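Local coordinates for protein Mos1 transposase (PDB 2F7T) that cuts out and reinserts the Mos1 transposon by a 'cut and paste' mechanism, this chain being its magnesium-binding, RNase H-like catalytic domain, at residues G37-I42 with M74-W79; R33-D38 with V126-D131; E8-R13 with H155-P160; N107-L112 with E146-E151. All blocks are in the same frame, centred on the assembly; numbering follows the deposited sequence.

Contact 1. Residues G37-I42 with M74-W79; sequences GDEKWI and MLCVWW. With MG (magnesium ion), chain B.
G37 and W78 meet in the tightly packed core of two antiparallel strands. The absence of a side chain on G37 leaves room for the W78 indole, whose CD1 comes to 3.6 Å from CA of G37. The next pair, D38 and V77, exchanges two backbone hydrogen bonds, and two more join K40 to L75, the shorter being 2.7 Å from N of L75 to O of K40. L75 and V77 are buried against Y87 of the next strand, and CD1 of I42 rests 3.7 Å from CB of L75.

W41, M74 and E39 form the looser, partly exposed side. M74 has CG anti to its backbone N (chi1 179°) and then bends at the sulfur, which lays its methyl CE 3.4 Å from CE2 of W41, over the indole face. SD lies over the six-membered ring as well, making a Met-aromatic contact that suits a flexible thioether. E39 rests its CG 3.8 Å from SG of C76; its OE1 bonds to H136, and its OE2 accepts a metal-bound water at 2.8 Å. From the sheet face that also carries K40, D38 extends OD1 to the magnesium ion at 2.2 Å; four waters and D131 complete the ion's six-fold shell. Such an antiparallel pair, with a metal-binding aspartate on its first strand, is typical of the RNase H-like fold of DDD transposases.

Contact 2. Residues R33-D38 with V126-D131; sequences RIVTGD and VIFLHD. With MG (magnesium ion), chain B.
D131 places CG between its backbone N and carbonyl carbon (chi1 61°), while D38 swings CG anti to its own N, and the two carboxylates converge on one magnesium ion. Their planes stand 88° apart, and OD1 of D38 comes within 3.1 Å of OD2 of D131, a closeness the cation between them probably makes tolerable. OD2 of D131 binds the ion at 2.1 Å. The other oxygen, OD1, takes a hydrogen bond of 2.6 Å from a metal-bound water and another from N of A133, which together help fix the carboxylate's rotation.

D38 sits within the central strand 34-43 and D131 just beyond the parallel strand 127-129, as in an RNase H-like fold. Bonds of 2.8 Å run from N of I127 to O of R33, from N of V35 to O of I127 and from N of L129 to O of V35. Behind the aspartates, OG1 of T36 donates to O of L129 at 2.6 Å; the same carbonyl receives a weak bond from N of G37. A small hydroxyl residue suits this buried place because it can serve a backbone oxygen. Beta-branched V35 fits the extended chain, its CG2 lying 3.8 Å from CG1 of V126. At the outer end, the R33 guanidinium spreads one face over I127, with CD1 of I127 3.5 Å above its plane, while NH1 of R33 bonds to O of R125.

Contact 3. Residues E8-R13 with H155-P160; sequences ERQMER and HAAYSP
R13 reaches from the N-terminal helix 8-27 to the loop between strand 151-152 and helix 164-178, packing a helix flank against a connection near the RNase H-like active site. Its CG is anti to the backbone N (chi1 -176°) and the chain stays extended as far as NE, so the guanidinium is carried past A156 to the backbone of H155. It lies flat there, one face turned to the loop with CA of A156 3.9 Å above its plane. A long arginine suits the span, whereas the small side chains of A156 and A157 let the chain lie close.

One turn earlier on the helix, Q10 has CG anti to its carbonyl carbon and then runs straight to its amide, which meets the Y158 ring at a plane angle of 58°. NE2 of Q10 is modelled 2.9 Å from CE1 of Y158, too close to be taken literally. OE1 of Q10 is held by H4, whose ring also stacks on Y158, and V2 of the second subunit packs against the same tyrosine. Y158 itself has a positive phi (71°), in the left-handed region, where the loop turns and presents its ring to the helix. In spite of a separation of 2.7 Å, NH2 of R13 makes no proper hydrogen bond to O of H155, because that oxygen sits over the guanidinium face.

Contact 4. Residues N107-L112 with E146-E151; sequences NLNRAL and ETLNWE
N109 and W150 are joined by a water that both grip: it accepts a hydrogen bond from ND2 of N109 at 2.7 Å and another from NE1 of W150 at 3.0 Å. The water sits at the indole edge, in the ring plane, where the N-H of W150 points. N109 brings its amide there by holding CG anti to the backbone N (chi1 -174°), and the amide plane is turned 54° from the ring. ND2 of N109 also lies near the plane of the indole at its edge, 3.4 Å from CZ2 of W150. Asparagine suits this border position, since its polar end serves the water while its CB packs on CZ2 of the indole.

The indole fills the seam between helix 98-115 and the end of helix 139-148, two helices that flank the central sheet of this RNase H-like domain. From helix 98-115, two leucines one turn apart touch it: CD2 of L108 lies 3.7 Å from CH2 of W150, and CD1 of L112 lies 3.8 Å from CZ2 of the same ring. F128 of the sheet meets the indole too. L148 and N109 run antiparallel alongside one another, with CD2 of L148 3.5 Å from OD1 of N109, while CD1 of L148 covers part of one face of W150. N149, the first residue past the helix, has a positive phi (65°), a conformation asparagine adopts readily, and its ND2 turns back to donate to O of E146 at 3.1 Å.

In the fold
Contacts 1 and 2 share strand 34-43, the middle of the sheet, and D38 with its magnesium ion belongs to both; their centres are 13 Å apart. N of T36 lies 2.8 Å from O of W79, so the backbone pairing of contact 1 probably runs on beside contact 2. Contact 4, centred 10 Å from contact 2, extends the sheet through E151, which pairs with V126 and F128. L108 of contact 4 packs on W78 of contact 1, although its side chain stays about 14 Å from the magnesium ion. Contact 3 approaches the metal site from elsewhere: CD2 of H155 lies 3.8 Å from CB of D131. D166, which probably helps bind a second magnesium ion, lies near D38.

Contact 1. Residues G37-I42 with M74-W79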
# COMPACT_ATOMS: atom_id res chain seq x y z
N GLY A 37 -5.28 -6.83 17.17
CA GLY A 37 -4.01 -6.15 17.26
C GLY A 37 -3.10 -6.53 16.13
O GLY A 37 -3.33 -7.54 15.47
N ASP A 38 -2.07 -5.72 15.89
CA ASP A 38 -1.03 -6.00 14.89
C ASP A 38 0.15 -5.08 15.15
O ASP A 38 0.05 -4.11 15.94
CB ASP A 38 -1.55 -5.63 13.50
CG ASP A 38 -0.77 -6.36 12.38
OD1 ASP A 38 -0.01 -7.34 12.66
OD2 ASP A 38 -0.87 -6.01 11.18
N GLU A 39 1.26 -5.39 14.47
CA GLU A 39 2.54 -4.64 14.59
C GLU A 39 2.73 -3.86 13.31
O GLU A 39 2.39 -4.35 12.22
CB GLU A 39 3.72 -5.62 14.68
CG GLU A 39 3.83 -6.39 15.98
CD GLU A 39 3.04 -7.71 16.00
OE1 GLU A 39 3.17 -8.52 16.98
OE2 GLU A 39 2.28 -7.97 15.00
N LYS A 40 3.31 -2.67 13.41
CA LYS A 40 3.73 -1.87 12.25
C LYS A 40 5.01 -1.06 12.57
O LYS A 40 5.12 -0.43 13.63
CB LYS A 40 2.58 -0.96 11.80
CG LYS A 40 2.95 0.23 10.91
CD LYS A 40 1.76 1.16 10.81
CE LYS A 40 1.82 2.12 9.63
NZ LYS A 40 2.35 1.43 8.39
N TRP A 41 5.97 -1.14 11.67
CA TRP A 41 7.19 -0.31 11.69
C TRP A 41 6.86 1.15 11.45
O TRP A 41 6.16 1.48 10.47
CB TRP A 41 8.17 -0.71 10.55
CG TRP A 41 8.90 -1.97 10.80
CD1 TRP A 41 8.81 -3.12 10.03
CD2 TRP A 41 9.84 -2.26 11.85
NE1 TRP A 41 9.64 -4.09 10.55
CE2 TRP A 41 10.28 -3.60 11.67
CE3 TRP A 41 10.36 -1.53 12.95
CZ2 TRP A 41 11.23 -4.23 12.53
CZ3 TRP A 41 11.29 -2.17 13.84
CH2 TRP A 41 11.72 -3.50 13.60
N ILE A 42 7.40 2.00 12.31
CA ILE A 42 7.40 3.43 12.06
C ILE A 42 8.85 3.93 12.00
O ILE A 42 9.63 3.61 12.86
CB ILE A 42 6.58 4.22 13.09
CG1 ILE A 42 5.17 3.65 13.20
CG2 ILE A 42 6.53 5.71 12.69
CD1 ILE A 42 4.51 3.99 14.49
N MET A 74 8.95 -0.43 16.29
CA MET A 74 7.82 -1.22 15.99
C MET A 74 6.70 -0.79 16.89
O MET A 74 6.84 -0.89 18.11
CB MET A 74 8.18 -2.67 16.18
CG MET A 74 7.05 -3.63 15.93
SD MET A 74 7.80 -5.15 15.35
CE MET A 74 7.69 -4.71 13.60
N LEU A 75 5.60 -0.30 16.29
CA LEU A 75 4.34 -0.09 17.00
C LEU A 75 3.54 -1.41 17.18
O LEU A 75 3.28 -2.12 16.23
CB LEU A 75 3.46 0.88 16.24
CG LEU A 75 2.02 0.95 16.76
CD1 LEU A 75 2.00 1.65 18.09
CD2 LEU A 75 1.32 1.72 15.79
N CYS A 76 3.18 -1.76 18.39
CA CYS A 76 2.42 -2.97 18.66
C CYS A 76 1.17 -2.45 19.33
O CYS A 76 1.29 -1.81 20.35
CB CYS A 76 3.22 -3.82 19.64
SG CYS A 76 4.86 -4.32 18.95
N VAL A 77 -0.02 -2.66 18.77
CA VAL A 77 -1.17 -1.92 19.23
C VAL A 77 -2.35 -2.90 19.27
O VAL A 77 -2.41 -3.75 18.41
CB VAL A 77 -1.44 -0.68 18.37
CG1 VAL A 77 -1.68 -1.05 16.86
CG2 VAL A 77 -2.66 0.16 18.92
N TRP A 78 -3.25 -2.80 20.26
CA TRP A 78 -4.43 -3.65 20.39
C TRP A 78 -5.64 -2.78 20.68
O TRP A 78 -5.54 -1.83 21.42
CB TRP A 78 -4.29 -4.72 21.53
CG TRP A 78 -3.15 -5.64 21.30
CD1 TRP A 78 -3.21 -6.86 20.71
CD2 TRP A 78 -1.79 -5.42 21.65
NE1 TRP A 78 -1.95 -7.40 20.63
CE2 TRP A 78 -1.06 -6.55 21.23
CE3 TRP A 78 -1.08 -4.37 22.28
CZ2 TRP A 78 0.32 -6.66 21.40
CZ3 TRP A 78 0.28 -4.46 22.43
CH2 TRP A 78 0.97 -5.59 22.01
N TRP A 79 -6.78 -3.12 20.10
CA TRP A 79 -7.92 -2.28 20.19
C TRP A 79 -9.17 -3.08 19.94
O TRP A 79 -9.12 -4.25 19.48
CB TRP A 79 -7.79 -1.12 19.21
CG TRP A 79 -7.61 -1.56 17.73
CD1 TRP A 79 -6.54 -2.17 17.19
CD2 TRP A 79 -8.59 -1.46 16.68
NE1 TRP A 79 -6.75 -2.40 15.85
CE2 TRP A 79 -8.03 -2.01 15.53
CE3 TRP A 79 -9.92 -1.00 16.63
CZ2 TRP A 79 -8.71 -2.03 14.28
CZ3 TRP A 79 -10.62 -1.01 15.42
CH2 TRP A 79 -9.99 -1.52 14.23
MG MG B . 1.07 -8.73 11.37
O HOH W 1 0.32 -7.59 9.80
O HOH W 2 2.48 -7.33 11.53
O HOH W 3 2.09 -9.77 12.83
O HOH W 4 2.40 -9.91 10.03

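Contact 2. Residues R33-D38 with V126-D131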
# COMPACT_ATOMS: atom_id res chain seq x y z
N ARG A 33 -17.14 -8.32 21.17
CA ARG A 33 -16.19 -8.93 22.08
C ARG A 33 -14.84 -9.07 21.44
O ARG A 33 -13.96 -9.67 22.04
CB ARG A 33 -16.65 -10.30 22.50
CG ARG A 33 -18.05 -10.24 22.98
CD ARG A 33 -18.51 -11.31 23.89
NE ARG A 33 -18.95 -12.45 23.09
CZ ARG A 33 -18.44 -13.65 23.14
NH1 ARG A 33 -17.45 -13.94 23.94
NH2 ARG A 33 -18.96 -14.59 22.38
N ILE A 34 -14.66 -8.54 20.22
CA ILE A 34 -13.39 -8.70 19.53
C ILE A 34 -12.38 -7.69 20.04
O ILE A 34 -12.64 -6.53 20.09
CB ILE A 34 -13.54 -8.56 18.01
CG1 ILE A 34 -14.42 -9.71 17.51
CG2 ILE A 34 -12.11 -8.48 17.35
CD1 ILE A 34 -14.75 -9.71 16.00
N VAL A 35 -11.23 -8.19 20.45
CA VAL A 35 -10.04 -7.37 20.67
C VAL A 35 -9.07 -7.85 19.60
O VAL A 35 -8.90 -9.09 19.36
CB VAL A 35 -9.45 -7.69 22.09
CG1 VAL A 35 -8.12 -6.90 22.34
CG2 VAL A 35 -10.53 -7.33 23.16
N THR A 36 -8.45 -6.89 18.92
CA THR A 36 -7.60 -7.22 17.79
C THR A 36 -6.33 -6.36 17.80
O THR A 36 -6.27 -5.35 18.45
CB THR A 36 -8.41 -7.08 16.50
OG1 THR A 36 -7.68 -7.69 15.44
CG2 THR A 36 -8.58 -5.52 16.00
N GLY A 37 -5.28 -6.83 17.17
CA GLY A 37 -4.01 -6.15 17.26
C GLY A 37 -3.10 -6.53 16.13
O GLY A 37 -3.33 -7.54 15.47
N ASP A 38 -2.07 -5.72 15.89
CA ASP A 38 -1.03 -6.00 14.89
C ASP A 38 0.15 -5.08 15.15
O ASP A 38 0.05 -4.11 15.94
CB ASP A 38 -1.55 -5.63 13.50
CG ASP A 38 -0.77 -6.36 12.38
OD1 ASP A 38 -0.01 -7.34 12.66
OD2 ASP A 38 -0.87 -6.01 11.18
N VAL A 126 -13.41 -12.52 26.01
CA VAL A 126 -12.68 -11.85 24.95
C VAL A 126 -12.51 -12.77 23.75
O VAL A 126 -12.16 -13.94 23.90
CB VAL A 126 -11.32 -11.35 25.50
CG1 VAL A 126 -10.32 -10.87 24.38
CG2 VAL A 126 -11.56 -10.27 26.48
N ILE A 127 -12.87 -12.25 22.56
CA ILE A 127 -12.55 -12.87 21.32
C ILE A 127 -11.30 -12.16 20.71
O ILE A 127 -11.33 -10.97 20.37
CB ILE A 127 -13.77 -12.88 20.36
CG1 ILE A 127 -14.91 -13.61 21.03
CG2 ILE A 127 -13.40 -13.50 19.02
CD1 ILE A 127 -16.21 -13.55 20.29
N PHE A 128 -10.21 -12.89 20.59
CA PHE A 128 -8.93 -12.31 20.20
C PHE A 128 -8.62 -12.59 18.73
O PHE A 128 -8.64 -13.72 18.29
CB PHE A 128 -7.82 -12.88 21.07
CG PHE A 128 -6.50 -12.08 20.99
CD1 PHE A 128 -6.50 -10.71 21.26
CD2 PHE A 128 -5.28 -12.72 20.68
CE1 PHE A 128 -5.30 -9.94 21.22
CE2 PHE A 128 -4.10 -12.02 20.68
CZ PHE A 128 -4.09 -10.63 20.92
N LEU A 129 -8.35 -11.51 17.99
CA LEU A 129 -8.12 -11.52 16.54
C LEU A 129 -6.68 -11.02 16.26
O LEU A 129 -6.42 -9.83 16.34
CB LEU A 129 -9.23 -10.69 15.81
CG LEU A 129 -9.06 -10.44 14.28
CD1 LEU A 129 -8.59 -11.70 13.65
CD2 LEU A 129 -10.30 -9.92 13.60
N HIS A 130 -5.75 -11.93 16.01
CA HIS A 130 -4.38 -11.56 15.63
C HIS A 130 -3.89 -12.44 14.52
O HIS A 130 -4.50 -13.49 14.24
CB HIS A 130 -3.40 -11.58 16.83
CG HIS A 130 -3.09 -12.95 17.41
ND1 HIS A 130 -2.02 -13.14 18.26
CD2 HIS A 130 -3.70 -14.16 17.30
CE1 HIS A 130 -1.99 -14.42 18.63
NE2 HIS A 130 -2.98 -15.05 18.06
N ASP A 131 -2.79 -12.07 13.89
CA ASP A 131 -2.34 -12.89 12.81
C ASP A 131 -1.46 -14.02 13.26
O ASP A 131 -1.17 -14.19 14.45
CB ASP A 131 -1.76 -12.13 11.63
CG ASP A 131 -0.55 -11.30 11.98
OD1 ASP A 131 0.38 -11.74 12.72
OD2 ASP A 131 -0.42 -10.14 11.49
MG MG B . 1.07 -8.73 11.37
O HOH W 5 -1.50 -9.46 14.40
O HOH W 1 0.32 -7.59 9.80
O HOH W 3 2.09 -9.77 12.83
O HOH W 2 2.48 -7.33 11.53
O HOH W 4 2.40 -9.91 10.03

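Contact 3. Residues E8-R13 with H155-P160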
# COMPACT_ATOMS: atom_id res chain seq x y z
N GLU A 8 -4.00 -21.88 -4.27
CA GLU A 8 -5.27 -22.57 -4.05
C GLU A 8 -5.57 -22.83 -2.57
O GLU A 8 -6.69 -22.64 -2.09
CB GLU A 8 -5.31 -23.93 -4.82
CG GLU A 8 -5.50 -23.82 -6.37
CD GLU A 8 -6.70 -22.96 -6.75
OE1 GLU A 8 -6.62 -22.10 -7.69
OE2 GLU A 8 -7.73 -23.08 -6.02
N ARG A 9 -4.56 -23.36 -1.89
CA ARG A 9 -4.51 -23.53 -0.48
C ARG A 9 -4.94 -22.27 0.28
O ARG A 9 -5.81 -22.35 1.14
CB ARG A 9 -3.05 -23.87 -0.10
CG ARG A 9 -2.92 -24.65 1.24
CD ARG A 9 -1.47 -25.20 1.57
NE ARG A 9 -1.58 -26.67 1.77
CZ ARG A 9 -1.51 -27.58 0.77
NH1 ARG A 9 -1.26 -27.19 -0.48
NH2 ARG A 9 -1.65 -28.88 1.04
N GLN A 10 -4.29 -21.15 -0.04
CA GLN A 10 -4.57 -19.86 0.54
C GLN A 10 -5.98 -19.34 0.33
O GLN A 10 -6.58 -18.88 1.29
CB GLN A 10 -3.57 -18.81 0.06
CG GLN A 10 -2.16 -19.01 0.70
CD GLN A 10 -1.03 -18.41 -0.11
OE1 GLN A 10 -1.23 -17.68 -1.08
NE2 GLN A 10 0.18 -18.72 0.29
N MET A 11 -6.51 -19.46 -0.90
CA MET A 11 -7.87 -19.01 -1.23
C MET A 11 -8.94 -19.89 -0.58
O MET A 11 -9.91 -19.42 -0.03
CB MET A 11 -8.03 -18.92 -2.69
CG MET A 11 -7.09 -17.94 -3.41
SD MET A 11 -7.54 -17.75 -5.18
CE MET A 11 -6.59 -19.05 -5.87
N GLU A 12 -8.70 -21.19 -0.56
CA GLU A 12 -9.50 -22.16 0.23
C GLU A 12 -9.60 -21.85 1.75
O GLU A 12 -10.68 -21.89 2.34
CB GLU A 12 -8.77 -23.47 0.08
CG GLU A 12 -9.56 -24.73 -0.05
CD GLU A 12 -8.61 -25.85 -0.57
OE1 GLU A 12 -7.75 -26.31 0.25
OE2 GLU A 12 -8.68 -26.22 -1.79
N ARG A 13 -8.45 -21.63 2.39
CA ARG A 13 -8.42 -21.19 3.81
C ARG A 13 -9.17 -19.88 4.05
O ARG A 13 -9.95 -19.82 4.94
CB ARG A 13 -7.00 -21.02 4.34
CG ARG A 13 -6.97 -20.66 5.84
CD ARG A 13 -5.60 -20.67 6.44
NE ARG A 13 -5.69 -20.58 7.90
CZ ARG A 13 -4.67 -20.24 8.71
NH1 ARG A 13 -3.48 -19.93 8.22
NH2 ARG A 13 -4.87 -20.19 10.02
N HIS A 155 -7.39 -17.07 11.70
CA HIS A 155 -7.07 -16.02 10.82
C HIS A 155 -6.32 -16.73 9.71
O HIS A 155 -5.49 -17.58 9.96
CB HIS A 155 -6.41 -14.78 11.53
CG HIS A 155 -6.32 -13.55 10.66
ND1 HIS A 155 -7.41 -13.03 9.98
CD2 HIS A 155 -5.26 -12.78 10.31
CE1 HIS A 155 -7.01 -11.98 9.26
NE2 HIS A 155 -5.71 -11.81 9.45
N ALA A 156 -6.85 -16.52 8.50
CA ALA A 156 -6.32 -16.76 7.18
C ALA A 156 -4.87 -16.24 6.92
O ALA A 156 -4.46 -15.20 7.44
CB ALA A 156 -7.31 -16.10 6.23
N ALA A 157 -4.11 -17.01 6.15
CA ALA A 157 -2.78 -16.62 5.54
C ALA A 157 -2.90 -15.55 4.44
O ALA A 157 -3.66 -15.73 3.45
CB ALA A 157 -2.02 -17.88 4.93
N TYR A 158 -2.14 -14.46 4.67
CA TYR A 158 -2.00 -13.33 3.74
C TYR A 158 -3.24 -12.48 3.65
O TYR A 158 -3.63 -12.04 2.52
CB TYR A 158 -1.67 -13.91 2.38
CG TYR A 158 -0.34 -14.62 2.35
CD1 TYR A 158 -0.27 -16.01 2.25
CD2 TYR A 158 0.86 -13.90 2.45
CE1 TYR A 158 0.98 -16.67 2.23
CE2 TYR A 158 2.14 -14.56 2.43
CZ TYR A 158 2.19 -15.94 2.32
OH TYR A 158 3.44 -16.61 2.33
N SER A 159 -3.89 -12.24 4.80
CA SER A 159 -5.21 -11.61 4.79
C SER A 159 -5.35 -10.28 5.54
O SER A 159 -6.18 -10.18 6.44
CB SER A 159 -6.24 -12.61 5.32
OG SER A 159 -6.34 -13.71 4.47
N PRO A 160 -4.55 -9.28 5.21
CA PRO A 160 -4.66 -8.03 5.84
C PRO A 160 -5.97 -7.36 5.49
O PRO A 160 -6.45 -6.47 6.22
CB PRO A 160 -3.50 -7.24 5.24
CG PRO A 160 -3.28 -7.82 3.88
CD PRO A 160 -3.44 -9.29 4.23

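Contact 4. Residues N107-L112 with E146-E151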
# COMPACT_ATOMS: atom_id res chain seq x y z
N ASN A 107 0.32 -7.85 29.73
CA ASN A 107 0.08 -6.40 29.91
C ASN A 107 -1.19 -5.89 29.29
O ASN A 107 -1.92 -5.11 29.89
CB ASN A 107 1.24 -5.69 29.27
CG ASN A 107 2.43 -5.73 30.14
OD1 ASN A 107 2.31 -5.49 31.35
ND2 ASN A 107 3.60 -6.04 29.57
N LEU A 108 -1.48 -6.38 28.08
CA LEU A 108 -2.74 -6.09 27.40
C LEU A 108 -3.90 -6.48 28.28
O LEU A 108 -4.85 -5.77 28.37
CB LEU A 108 -2.78 -6.80 26.05
CG LEU A 108 -4.16 -6.88 25.37
CD1 LEU A 108 -4.68 -5.48 25.08
CD2 LEU A 108 -4.04 -7.77 24.12
N ASN A 109 -3.82 -7.61 28.92
CA ASN A 109 -4.84 -8.10 29.79
C ASN A 109 -4.99 -7.23 31.00
O ASN A 109 -6.10 -7.02 31.44
CB ASN A 109 -4.50 -9.49 30.29
CG ASN A 109 -5.62 -10.12 31.10
OD1 ASN A 109 -5.41 -10.56 32.23
ND2 ASN A 109 -6.76 -10.21 30.52
N ARG A 110 -3.89 -6.73 31.55
CA ARG A 110 -3.99 -5.83 32.67
C ARG A 110 -4.73 -4.57 32.24
O ARG A 110 -5.51 -4.07 33.02
CB ARG A 110 -2.63 -5.44 33.20
CG ARG A 110 -1.83 -6.53 33.92
CD ARG A 110 -0.71 -5.92 34.87
NE ARG A 110 0.08 -6.96 35.52
CZ ARG A 110 1.21 -7.50 34.99
NH1 ARG A 110 1.70 -7.03 33.82
NH2 ARG A 110 1.84 -8.50 35.63
N ALA A 111 -4.46 -4.05 31.04
CA ALA A 111 -5.08 -2.83 30.48
C ALA A 111 -6.57 -3.03 30.18
O ALA A 111 -7.37 -2.12 30.40
CB ALA A 111 -4.34 -2.37 29.22
N LEU A 112 -6.95 -4.22 29.70
CA LEU A 112 -8.36 -4.52 29.45
C LEU A 112 -9.15 -4.49 30.73
O LEU A 112 -10.31 -4.07 30.77
CB LEU A 112 -8.55 -5.96 28.93
CG LEU A 112 -8.66 -6.29 27.46
CD1 LEU A 112 -8.76 -7.78 27.35
CD2 LEU A 112 -9.87 -5.65 26.87
N GLU A 146 -4.25 -19.61 26.27
CA GLU A 146 -5.17 -20.54 26.98
C GLU A 146 -5.48 -20.18 28.39
O GLU A 146 -6.60 -20.27 28.83
CB GLU A 146 -4.48 -21.84 27.14
CG GLU A 146 -4.75 -22.77 26.02
CD GLU A 146 -4.34 -24.17 26.44
OE1 GLU A 146 -3.12 -24.37 26.77
OE2 GLU A 146 -5.30 -25.02 26.47
N THR A 147 -4.43 -19.81 29.12
CA THR A 147 -4.56 -19.34 30.48
C THR A 147 -5.47 -18.11 30.60
O THR A 147 -6.36 -18.07 31.45
CB THR A 147 -3.18 -19.03 31.01
OG1 THR A 147 -2.47 -20.28 31.06
CG2 THR A 147 -3.26 -18.69 32.44
N LEU A 148 -5.23 -17.10 29.77
CA LEU A 148 -6.05 -15.94 29.77
C LEU A 148 -7.38 -16.38 29.31
O LEU A 148 -8.37 -15.75 29.64
CB LEU A 148 -5.53 -14.94 28.77
CG LEU A 148 -4.24 -14.23 29.11
CD1 LEU A 148 -3.71 -13.44 27.91
CD2 LEU A 148 -4.38 -13.38 30.35
N ASN A 149 -7.42 -17.46 28.53
CA ASN A 149 -8.66 -18.06 28.04
C ASN A 149 -9.53 -17.22 27.08
O ASN A 149 -10.79 -17.28 27.05
CB ASN A 149 -9.54 -18.67 29.17
CG ASN A 149 -10.31 -19.88 28.66
OD1 ASN A 149 -11.51 -19.86 28.66
ND2 ASN A 149 -9.58 -20.90 28.13
N TRP A 150 -8.85 -16.48 26.24
CA TRP A 150 -9.54 -15.74 25.19
C TRP A 150 -9.79 -16.71 24.07
O TRP A 150 -8.95 -17.55 23.77
CB TRP A 150 -8.67 -14.53 24.71
CG TRP A 150 -8.28 -13.57 25.78
CD1 TRP A 150 -8.87 -13.41 27.02
CD2 TRP A 150 -7.23 -12.58 25.71
NE1 TRP A 150 -8.26 -12.38 27.72
CE2 TRP A 150 -7.26 -11.84 26.93
CE3 TRP A 150 -6.28 -12.21 24.72
CZ2 TRP A 150 -6.39 -10.77 27.18
CZ3 TRP A 150 -5.40 -11.18 24.99
CH2 TRP A 150 -5.44 -10.48 26.23
N GLU A 151 -10.93 -16.57 23.43
CA GLU A 151 -11.17 -17.31 22.22
C GLU A 151 -10.26 -16.80 21.06
O GLU A 151 -10.29 -15.61 20.74
CB GLU A 151 -12.62 -17.17 21.87
CG GLU A 151 -13.04 -18.24 20.91
CD GLU A 151 -14.41 -18.02 20.33
OE1 GLU A 151 -14.62 -18.43 19.15
OE2 GLU A 151 -15.23 -17.41 21.04
O HOH W 6 -9.13 -11.57 30.52